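Local coordinates for protein isomerase/lactonizing enzyme (Agrobacterium tumefaciens, PDB 1RVK) that is of unknown function but binds magnesium and, as a member of the enolase superfamily, probably acts on a carboxylate substrate through an enolate-like intermediate, at residues K166-T172 with I201-A207; G227-I231 with L250-V254; W327-G331 with S350-D354. All blocks are in the same frame, centred on the assembly; numbering follows the deposited sequence.

Interaction 1: residues K166-T172 with I201-A207. With MG (magnesium ion), chain B.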
loop_
_atom_site.group_PDB
_atom_site.type_symbol
_atom_site.label_atom_id
_atom_site.label_comp_id
_atom_site.label_asym_id
_atom_site.label_seq_id
_atom_site.Cartn_x
_atom_site.Cartn_y
_atom_site.Cartn_z
ATOM N N LYS A 166 -2.707 -17.352 -4.466
ATOM C CA LYS A 166 -1.886 -17.957 -5.513
ATOM C C LYS A 166 -0.465 -17.395 -5.477
ATOM O O LYS A 166 0.430 -17.876 -6.177
ATOM C CB LYS A 166 -2.508 -17.705 -6.889
ATOM C CG LYS A 166 -3.759 -18.534 -7.178
ATOM C CD LYS A 166 -4.305 -18.214 -8.565
ATOM C CE LYS A 166 -5.268 -19.282 -9.070
ATOM N NZ LYS A 166 -6.443 -19.489 -8.188
ATOM N N GLY A 167 -0.270 -16.374 -4.652
ATOM C CA GLY A 167 1.036 -15.756 -4.505
ATOM C C GLY A 167 1.242 -15.402 -3.045
ATOM O O GLY A 167 0.275 -15.160 -2.330
ATOM N N ILE A 168 2.494 -15.375 -2.601
ATOM C CA ILE A 168 2.814 -15.057 -1.211
ATOM C C ILE A 168 4.086 -14.227 -1.147
ATOM O O ILE A 168 5.080 -14.578 -1.782
ATOM C CB ILE A 168 3.059 -16.346 -0.391
ATOM C CG1 ILE A 168 1.790 -17.198 -0.376
ATOM C CG2 ILE A 168 3.479 -15.993 1.039
ATOM C CD1 ILE A 168 1.996 -18.583 0.211
ATOM N N LYS A 169 4.059 -13.133 -0.389
ATOM C CA LYS A 169 5.254 -12.307 -0.251
ATOM C C LYS A 169 5.703 -12.267 1.201
ATOM O O LYS A 169 4.908 -12.004 2.104
ATOM C CB LYS A 169 5.014 -10.871 -0.730
ATOM C CG LYS A 169 6.310 -10.049 -0.761
ATOM C CD LYS A 169 6.132 -8.681 -1.413
ATOM C CE LYS A 169 5.467 -7.680 -0.476
ATOM N NZ LYS A 169 5.204 -6.381 -1.168
ATOM N N LEU A 170 6.981 -12.534 1.429
ATOM C CA LEU A 170 7.499 -12.497 2.786
ATOM C C LEU A 170 8.166 -11.167 3.078
ATOM O O LEU A 170 8.858 -10.617 2.223
ATOM C CB LEU A 170 8.562 -13.577 3.009
ATOM C CG LEU A 170 8.324 -15.071 2.810
ATOM C CD1 LEU A 170 9.553 -15.808 3.325
ATOM C CD2 LEU A 170 7.090 -15.529 3.567
ATOM N N HIS A 171 7.924 -10.641 4.274
ATOM C CA HIS A 171 8.615 -9.444 4.744
ATOM C C HIS A 171 9.412 -10.149 5.835
ATOM O O HIS A 171 8.818 -10.753 6.729
ATOM C CB HIS A 171 7.673 -8.413 5.386
ATOM C CG HIS A 171 6.921 -7.572 4.401
ATOM N ND1 HIS A 171 5.728 -7.968 3.838
ATOM C CD2 HIS A 171 7.192 -6.348 3.882
ATOM C CE1 HIS A 171 5.294 -7.026 3.017
ATOM N NE2 HIS A 171 6.164 -6.033 3.026
ATOM N N THR A 172 10.738 -10.116 5.761
ATOM C CA THR A 172 11.534 -10.808 6.764
ATOM C C THR A 172 11.901 -9.971 7.990
ATOM O O THR A 172 11.331 -8.902 8.205
ATOM C CB THR A 172 12.784 -11.445 6.114
ATOM O OG1 THR A 172 13.354 -10.539 5.158
ATOM C CG2 THR A 172 12.390 -12.732 5.395
ATOM N N ILE A 201 3.392 -22.117 -6.603
ATOM C CA ILE A 201 2.905 -20.920 -5.930
ATOM C C ILE A 201 3.949 -19.828 -6.172
ATOM O O ILE A 201 5.142 -20.076 -6.039
ATOM C CB ILE A 201 2.743 -21.166 -4.410
ATOM C CG1 ILE A 201 1.672 -22.236 -4.174
ATOM C CG2 ILE A 201 2.374 -19.873 -3.695
ATOM C CD1 ILE A 201 0.285 -21.858 -4.680
ATOM N N ARG A 202 3.506 -18.632 -6.548
ATOM C CA ARG A 202 4.439 -17.539 -6.801
ATOM C C ARG A 202 4.920 -16.947 -5.478
ATOM O O ARG A 202 4.122 -16.685 -4.575
ATOM C CB ARG A 202 3.780 -16.474 -7.687
ATOM C CG ARG A 202 3.634 -16.925 -9.143
ATOM C CD ARG A 202 2.811 -15.951 -9.977
ATOM N NE ARG A 202 2.701 -16.386 -11.368
ATOM C CZ ARG A 202 3.648 -16.208 -12.285
ATOM N NH1 ARG A 202 4.782 -15.599 -11.962
ATOM N NH2 ARG A 202 3.462 -16.638 -13.526
ATOM N N LEU A 203 6.231 -16.745 -5.370
ATOM C CA LEU A 203 6.831 -16.231 -4.141
ATOM C C LEU A 203 7.674 -14.987 -4.339
ATOM O O LEU A 203 8.382 -14.850 -5.339
ATOM C CB LEU A 203 7.703 -17.312 -3.496
ATOM C CG LEU A 203 6.993 -18.602 -3.086
ATOM C CD1 LEU A 203 8.001 -19.592 -2.496
ATOM C CD2 LEU A 203 5.920 -18.272 -2.070
HETATM N N MSE A 204 7.606 -14.086 -3.364
HETATM C CA MSE A 204 8.375 -12.859 -3.415
HETATM C C MSE A 204 8.898 -12.491 -2.039
HETATM O O MSE A 204 8.397 -12.977 -1.021
HETATM C CB MSE A 204 7.523 -11.741 -4.006
HETATM C CG MSE A 204 7.139 -12.053 -5.446
HETATM SE SE MSE A 204 5.384 -12.814 -5.565
HETATM C CE MSE A 204 4.685 -11.067 -5.352
ATOM N N ILE A 205 9.919 -11.643 -2.009
ATOM C CA ILE A 205 10.527 -11.240 -0.750
ATOM C C ILE A 205 10.795 -9.747 -0.688
ATOM O O ILE A 205 11.318 -9.156 -1.631
ATOM C CB ILE A 205 11.865 -12.006 -0.512
ATOM C CG1 ILE A 205 12.591 -11.452 0.717
ATOM C CG2 ILE A 205 12.757 -11.900 -1.738
ATOM C CD1 ILE A 205 11.951 -11.810 2.026
ATOM N N ASP A 206 10.411 -9.157 0.439
ATOM C CA ASP A 206 10.604 -7.739 0.713
ATOM C C ASP A 206 11.387 -7.755 2.023
ATOM O O ASP A 206 10.810 -7.733 3.109
ATOM C CB ASP A 206 9.243 -7.064 0.887
ATOM C CG ASP A 206 9.339 -5.558 1.025
ATOM O OD1 ASP A 206 8.277 -4.932 1.141
ATOM O OD2 ASP A 206 10.451 -4.996 1.027
ATOM N N ALA A 207 12.708 -7.822 1.908
ATOM C CA ALA A 207 13.579 -7.894 3.075
ATOM C C ALA A 207 13.983 -6.538 3.632
ATOM O O ALA A 207 13.529 -5.502 3.157
ATOM C CB ALA A 207 14.824 -8.702 2.729
HETATM MG MG MG B . 7.421 -3.205 0.306
HETATM O O HOH W 1 5.442 -4.258 0.791
HETATM O O HOH W 2 9.520 -2.458 0.167
HETATM O O HOH W 3 7.095 -2.074 2.268
#
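Five backbone hydrogen bonds join Lys166-Thr172 to Ile201-Ala207, passing from one strand to the other in the parallel pattern. Arg202 N donates to Lys166 O, Ile168 N to Arg202 O, Met204 N to Ile168 O, Leu170 N to Met204 O, and Asp206 N to Leu170 O; the last is the shortest, 2.8 Å. The strand axes run 20° apart. At the C-terminal end, Asp206 OD1 binds the magnesium ion at 2.1 Å, and Glu232 and Glu258 complete the protein ligands. The carboxylate gets there because CG is anti to the backbone N (chi1 -174°). Asp206 CB lies over a face of the His171 ring, 4.1 Å from its centroid. Asp206 OD2 is not a ligand; it accepts from a metal-bound water, 2.8 Å from that water's oxygen. A second metal-bound water, in the plane of the His171 ring, accepts from Lys169 NZ and lies 2.9 Å from His171 NE2. Lys169 NZ also forms salt bridges with Glu232 and Glu329, while His171 ND1 is hydrogen-bonded to Ile137 O. On the face carrying Ile168, Leu170, Leu203 and Ile205, away from the metal site, Ile168 CB packs on Leu203 CD2 at 3.8 Å, and Ile205 CD1 touches Thr172 CG2 at 3.5 Å. Strands 167-171 and 202-206, linked by helix 183-197, form a beta-alpha-beta unit of the barrel; Ile168, Leu170 and Leu203 face helices 150-163 and 183-197, while strand 130-137 pairs with strand 167-171, and strand 230-232 with strand 202-206.

Interaction 2: residues G227-I231 with L250-V254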
loop_
_atom_site.group_PDB
_atom_site.type_symbol
_atom_site.label_atom_id
_atom_site.label_comp_id
_atom_site.label_asym_id
_atom_site.label_seq_id
_atom_site.Cartn_x
_atom_site.Cartn_y
_atom_site.Cartn_z
ATOM N N GLY A 227 13.637 -19.864 -7.152
ATOM C CA GLY A 227 12.664 -19.455 -8.149
ATOM C C GLY A 227 11.669 -18.382 -7.745
ATOM O O GLY A 227 10.498 -18.450 -8.128
ATOM N N PHE A 228 12.119 -17.391 -6.981
ATOM C CA PHE A 228 11.239 -16.306 -6.553
ATOM C C PHE A 228 10.941 -15.352 -7.708
ATOM O O PHE A 228 11.786 -15.140 -8.580
ATOM C CB PHE A 228 11.866 -15.525 -5.389
ATOM C CG PHE A 228 11.521 -16.070 -4.028
ATOM C CD1 PHE A 228 11.067 -15.218 -3.024
ATOM C CD2 PHE A 228 11.637 -17.429 -3.751
ATOM C CE1 PHE A 228 10.728 -15.711 -1.757
ATOM C CE2 PHE A 228 11.301 -17.934 -2.488
ATOM C CZ PHE A 228 10.845 -17.074 -1.490
ATOM N N ASP A 229 9.737 -14.781 -7.696
ATOM C CA ASP A 229 9.278 -13.859 -8.733
ATOM C C ASP A 229 9.956 -12.497 -8.692
ATOM O O ASP A 229 10.188 -11.887 -9.733
ATOM C CB ASP A 229 7.766 -13.661 -8.630
ATOM C CG ASP A 229 6.986 -14.746 -9.339
ATOM O OD1 ASP A 229 7.535 -15.850 -9.541
ATOM O OD2 ASP A 229 5.812 -14.491 -9.686
ATOM N N TRP A 230 10.243 -12.001 -7.496
ATOM C CA TRP A 230 10.914 -10.715 -7.392
ATOM C C TRP A 230 11.507 -10.454 -6.020
ATOM O O TRP A 230 11.141 -11.094 -5.033
ATOM C CB TRP A 230 9.967 -9.558 -7.794
ATOM C CG TRP A 230 8.942 -9.076 -6.762
ATOM C CD1 TRP A 230 9.181 -8.707 -5.463
ATOM C CD2 TRP A 230 7.550 -8.803 -6.999
ATOM N NE1 TRP A 230 8.031 -8.219 -4.884
ATOM C CE2 TRP A 230 7.016 -8.266 -5.804
ATOM C CE3 TRP A 230 6.705 -8.954 -8.108
ATOM C CZ2 TRP A 230 5.674 -7.881 -5.687
ATOM C CZ3 TRP A 230 5.367 -8.571 -7.991
ATOM C CH2 TRP A 230 4.869 -8.041 -6.788
ATOM N N ILE A 231 12.458 -9.532 -5.987
ATOM C CA ILE A 231 13.104 -9.124 -4.753
ATOM C C ILE A 231 12.685 -7.664 -4.648
ATOM O O ILE A 231 12.790 -6.907 -5.614
ATOM C CB ILE A 231 14.650 -9.286 -4.833
ATOM C CG1 ILE A 231 15.284 -8.846 -3.511
ATOM C CG2 ILE A 231 15.207 -8.516 -6.018
ATOM C CD1 ILE A 231 16.783 -9.078 -3.442
ATOM N N LEU A 250 21.825 -9.290 -10.768
ATOM C CA LEU A 250 20.912 -10.353 -10.353
ATOM C C LEU A 250 20.067 -10.853 -11.511
ATOM O O LEU A 250 19.779 -10.106 -12.437
ATOM C CB LEU A 250 19.960 -9.861 -9.256
ATOM C CG LEU A 250 20.489 -9.540 -7.861
ATOM C CD1 LEU A 250 19.306 -9.275 -6.936
ATOM C CD2 LEU A 250 21.308 -10.706 -7.329
ATOM N N ASP A 251 19.672 -12.119 -11.451
ATOM C CA ASP A 251 18.814 -12.691 -12.478
ATOM C C ASP A 251 17.359 -12.440 -12.075
ATOM O O ASP A 251 16.512 -12.150 -12.917
ATOM C CB ASP A 251 19.063 -14.198 -12.615
ATOM C CG ASP A 251 20.301 -14.514 -13.438
ATOM O OD1 ASP A 251 20.665 -15.705 -13.529
ATOM O OD2 ASP A 251 20.905 -13.576 -14.003
ATOM N N ILE A 252 17.082 -12.542 -10.777
ATOM C CA ILE A 252 15.730 -12.329 -10.263
ATOM C C ILE A 252 15.293 -10.881 -10.475
ATOM O O ILE A 252 16.074 -9.946 -10.280
ATOM C CB ILE A 252 15.635 -12.682 -8.748
ATOM C CG1 ILE A 252 14.194 -12.514 -8.259
ATOM C CG2 ILE A 252 16.569 -11.791 -7.933
ATOM C CD1 ILE A 252 13.955 -13.020 -6.837
ATOM N N PRO A 253 14.038 -10.678 -10.900
ATOM C CA PRO A 253 13.539 -9.319 -11.125
ATOM C C PRO A 253 13.557 -8.461 -9.861
ATOM O O PRO A 253 13.239 -8.932 -8.764
ATOM C CB PRO A 253 12.119 -9.553 -11.632
ATOM C CG PRO A 253 12.245 -10.863 -12.368
ATOM C CD PRO A 253 13.078 -11.679 -11.403
ATOM N N VAL A 254 13.947 -7.202 -10.033
ATOM C CA VAL A 254 13.980 -6.240 -8.942
ATOM C C VAL A 254 12.781 -5.326 -9.159
ATOM O O VAL A 254 12.595 -4.798 -10.255
ATOM C CB VAL A 254 15.272 -5.391 -8.982
ATOM C CG1 VAL A 254 15.188 -4.257 -7.969
ATOM C CG2 VAL A 254 16.472 -6.268 -8.688
#
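Ile231 and Val254 form a parallel bridge in which Ile231 N donates to Pro253 O at 2.9 Å, with an N-H...O angle of 159°. The packing is close around it. The two side chains lie side by side and point the same way, Ile231 CG2 meeting Val254 CG2 at 3.7 Å. Ile231 has CG1 anti to its nitrogen (chi1 -180°), which leaves CG2 to face Val254 and also Ile252 CG2, 4.0 Å off. Ile252 reaches in the other direction as well: its extended arm sets CD1 against Phe228 CB at 3.6 Å, and Leu223 of helix 213-224 packs on both isoleucines. On the more exposed side the side chains no longer interlock, Trp230 CB staying 4.4 Å from Pro253 CB. The proline ring instead sits against the backbone, its CD 3.3 Å from Asp229 O. The Asp229 carboxylate turns from this contact to a salt bridge with Arg202, and the indole NE1 of Trp230 hydrogen-bonds to Glu232 OE1, on a magnesium ligand. The join between these barrel strands thus rests on one backbone hydrogen bond, a few close C-H to carbonyl contacts and aliphatic packing, while Asp229 and Trp230 spend their polar groups on Arg202 and Glu232.

Interaction 3: residues W327-G331 with S350-D354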
loop_
_atom_site.group_PDB
_atom_site.type_symbol
_atom_site.label_atom_id
_atom_site.label_comp_id
_atom_site.label_asym_id
_atom_site.label_seq_id
_atom_site.Cartn_x
_atom_site.Cartn_y
_atom_site.Cartn_z
ATOM N N TRP A 327 -0.860 -8.125 -9.371
ATOM C CA TRP A 327 -1.623 -8.339 -8.143
ATOM C C TRP A 327 -2.152 -7.140 -7.384
ATOM O O TRP A 327 -1.815 -5.989 -7.649
ATOM C CB TRP A 327 -0.779 -9.069 -7.096
ATOM C CG TRP A 327 0.172 -10.110 -7.552
ATOM C CD1 TRP A 327 1.458 -9.923 -7.981
ATOM C CD2 TRP A 327 -0.028 -11.519 -7.477
ATOM N NE1 TRP A 327 2.076 -11.139 -8.163
ATOM C CE2 TRP A 327 1.184 -12.136 -7.861
ATOM C CE3 TRP A 327 -1.115 -12.325 -7.115
ATOM C CZ2 TRP A 327 1.338 -13.526 -7.893
ATOM C CZ3 TRP A 327 -0.962 -13.705 -7.145
ATOM C CH2 TRP A 327 0.256 -14.292 -7.532
ATOM N N TYR A 328 -2.966 -7.478 -6.388
ATOM C CA TYR A 328 -3.488 -6.530 -5.418
ATOM C C TYR A 328 -2.773 -7.085 -4.188
ATOM O O TYR A 328 -2.719 -8.305 -4.000
ATOM C CB TYR A 328 -4.999 -6.659 -5.228
ATOM C CG TYR A 328 -5.489 -6.070 -3.918
ATOM C CD1 TYR A 328 -5.920 -6.896 -2.879
ATOM C CD2 TYR A 328 -5.534 -4.688 -3.721
ATOM C CE1 TYR A 328 -6.390 -6.364 -1.680
ATOM C CE2 TYR A 328 -6.002 -4.141 -2.521
ATOM C CZ TYR A 328 -6.432 -4.989 -1.507
ATOM O OH TYR A 328 -6.931 -4.469 -0.334
ATOM N N GLU A 329 -2.194 -6.206 -3.380
ATOM C CA GLU A 329 -1.472 -6.635 -2.186
ATOM C C GLU A 329 -2.428 -6.723 -1.006
ATOM O O GLU A 329 -2.908 -5.704 -0.517
ATOM C CB GLU A 329 -0.341 -5.648 -1.877
ATOM C CG GLU A 329 0.522 -6.063 -0.705
ATOM C CD GLU A 329 1.772 -5.221 -0.561
ATOM O OE1 GLU A 329 2.588 -5.548 0.324
ATOM O OE2 GLU A 329 1.940 -4.241 -1.327
ATOM N N ARG A 330 -2.700 -7.947 -0.553
ATOM C CA ARG A 330 -3.623 -8.158 0.560
ATOM C C ARG A 330 -2.858 -8.471 1.842
ATOM O O ARG A 330 -2.222 -9.518 1.962
ATOM C CB ARG A 330 -4.586 -9.302 0.219
ATOM C CG ARG A 330 -5.918 -9.269 0.973
ATOM C CD ARG A 330 -6.948 -10.165 0.275
ATOM N NE ARG A 330 -8.298 -9.997 0.813
ATOM C CZ ARG A 330 -8.831 -10.746 1.774
ATOM N NH1 ARG A 330 -8.137 -11.738 2.316
ATOM N NH2 ARG A 330 -10.063 -10.496 2.200
ATOM N N GLY A 331 -2.926 -7.548 2.795
ATOM C CA GLY A 331 -2.230 -7.725 4.057
ATOM C C GLY A 331 -2.083 -6.394 4.770
ATOM O O GLY A 331 -2.797 -5.443 4.440
ATOM N N SER A 350 -13.575 -4.101 2.137
ATOM C CA SER A 350 -13.392 -3.392 0.883
ATOM C C SER A 350 -12.759 -4.345 -0.120
ATOM O O SER A 350 -12.844 -4.124 -1.329
ATOM C CB SER A 350 -12.468 -2.184 1.066
ATOM O OG SER A 350 -13.056 -1.201 1.897
ATOM N N ASP A 351 -12.146 -5.414 0.385
ATOM C CA ASP A 351 -11.456 -6.366 -0.480
ATOM C C ASP A 351 -11.727 -7.845 -0.204
ATOM O O ASP A 351 -10.812 -8.605 0.116
ATOM C CB ASP A 351 -9.947 -6.108 -0.402
ATOM C CG ASP A 351 -9.408 -6.204 1.016
ATOM O OD1 ASP A 351 -10.216 -6.340 1.962
ATOM O OD2 ASP A 351 -8.173 -6.139 1.190
ATOM N N PRO A 352 -12.988 -8.277 -0.354
ATOM C CA PRO A 352 -13.363 -9.676 -0.118
ATOM C C PRO A 352 -12.638 -10.567 -1.121
ATOM O O PRO A 352 -12.530 -10.216 -2.297
ATOM C CB PRO A 352 -14.873 -9.690 -0.370
ATOM C CG PRO A 352 -15.285 -8.255 -0.326
ATOM C CD PRO A 352 -14.121 -7.514 -0.899
HETATM N N MSE A 353 -12.153 -11.720 -0.674
HETATM C CA MSE A 353 -11.451 -12.622 -1.579
HETATM C C MSE A 353 -12.106 -14.003 -1.606
HETATM O O MSE A 353 -12.401 -14.575 -0.551
HETATM C CB MSE A 353 -9.983 -12.753 -1.158
HETATM C CG MSE A 353 -9.131 -13.532 -2.154
HETATM SE SE MSE A 353 -7.279 -13.686 -1.636
HETATM C CE MSE A 353 -7.458 -15.156 -0.377
ATOM N N ASP A 354 -12.342 -14.542 -2.803
ATOM C CA ASP A 354 -12.953 -15.864 -2.887
ATOM C C ASP A 354 -11.946 -16.969 -2.588
ATOM O O ASP A 354 -10.774 -16.702 -2.305
ATOM C CB ASP A 354 -13.633 -16.102 -4.252
ATOM C CG ASP A 354 -12.670 -16.052 -5.429
ATOM O OD1 ASP A 354 -11.503 -16.471 -5.292
ATOM O OD2 ASP A 354 -13.105 -15.613 -6.517
#
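Tyr328 and Arg330, alternate residues of strand 328-333, both reach Asp351, one taking its side chain and the other its backbone. Of the hydrogen bonds, the shortest runs from Tyr328 OH to Asp351 OD2 at 2.6 Å. It meets the anti side of the carboxylate, 34° out of its plane, and the ring and carboxylate planes stand nearly perpendicular, 87° apart; OD2 nevertheless lies at the ring's edge, in its plane. Arg330 grips Asp351 O side-on, through NE at 3.0 Å and NH2 at 2.9 Å from that same oxygen. Its chain is extended from CG to NE with CG anti to the backbone N (chi1 -156°), which carries the guanidinium across to the loop with the carbonyl oxygen near its plane.

Strand 328-333 belongs to the barrel sheet of the enolase-superfamily C-terminal domain, where it pairs with strand 130-137. The loop holding Ser350-Asp354 leads into strand 358-360, which adds antiparallel to that same strand 130-137, and Val359 touches Tyr328, Arg330 and Asp351.

The direct charge pairing is long: Arg330 NE is 3.9 Å from Asp351 OD2, which lies well out of the guanidinium plane, so no N-H points at it. Further partners lie outside: Asp340 forms a salt bridge with Arg330 NH1, and Tyr339 OH hydrogen-bonds to Asp351 OD2. Van der Waals packing comes from selenomethionine Met353. Its CB sits over the centre of one guanidinium face, 3.7 Å from Arg330 CZ, and its SE lies 4.0 Å from Arg330 CD.

Overall arrangement
From the N terminus, interaction 1 closes first, bringing strand 202-206 beside strand 167-171 around helix 183-197. Interaction 2 follows, closing the excursion through helix 240-249 between strands 230-232 and 254-256. Interaction 3 then ties strand 328-333 to the loop before strand 358-360, across a connection without a helix. The three closures are in series; none nests or crosses. All three reach the same curled sheet. Interactions 1 and 2 abut through neighbouring strands 202-206 and 230-232, with Met204 CE packed 3.4 Å from Trp230 CZ2. Trp327, in segment 327-331 but not part of its contact with 350-354, packs on Gly167 and Arg202 and reaches Trp230, thereby touching both other contacts.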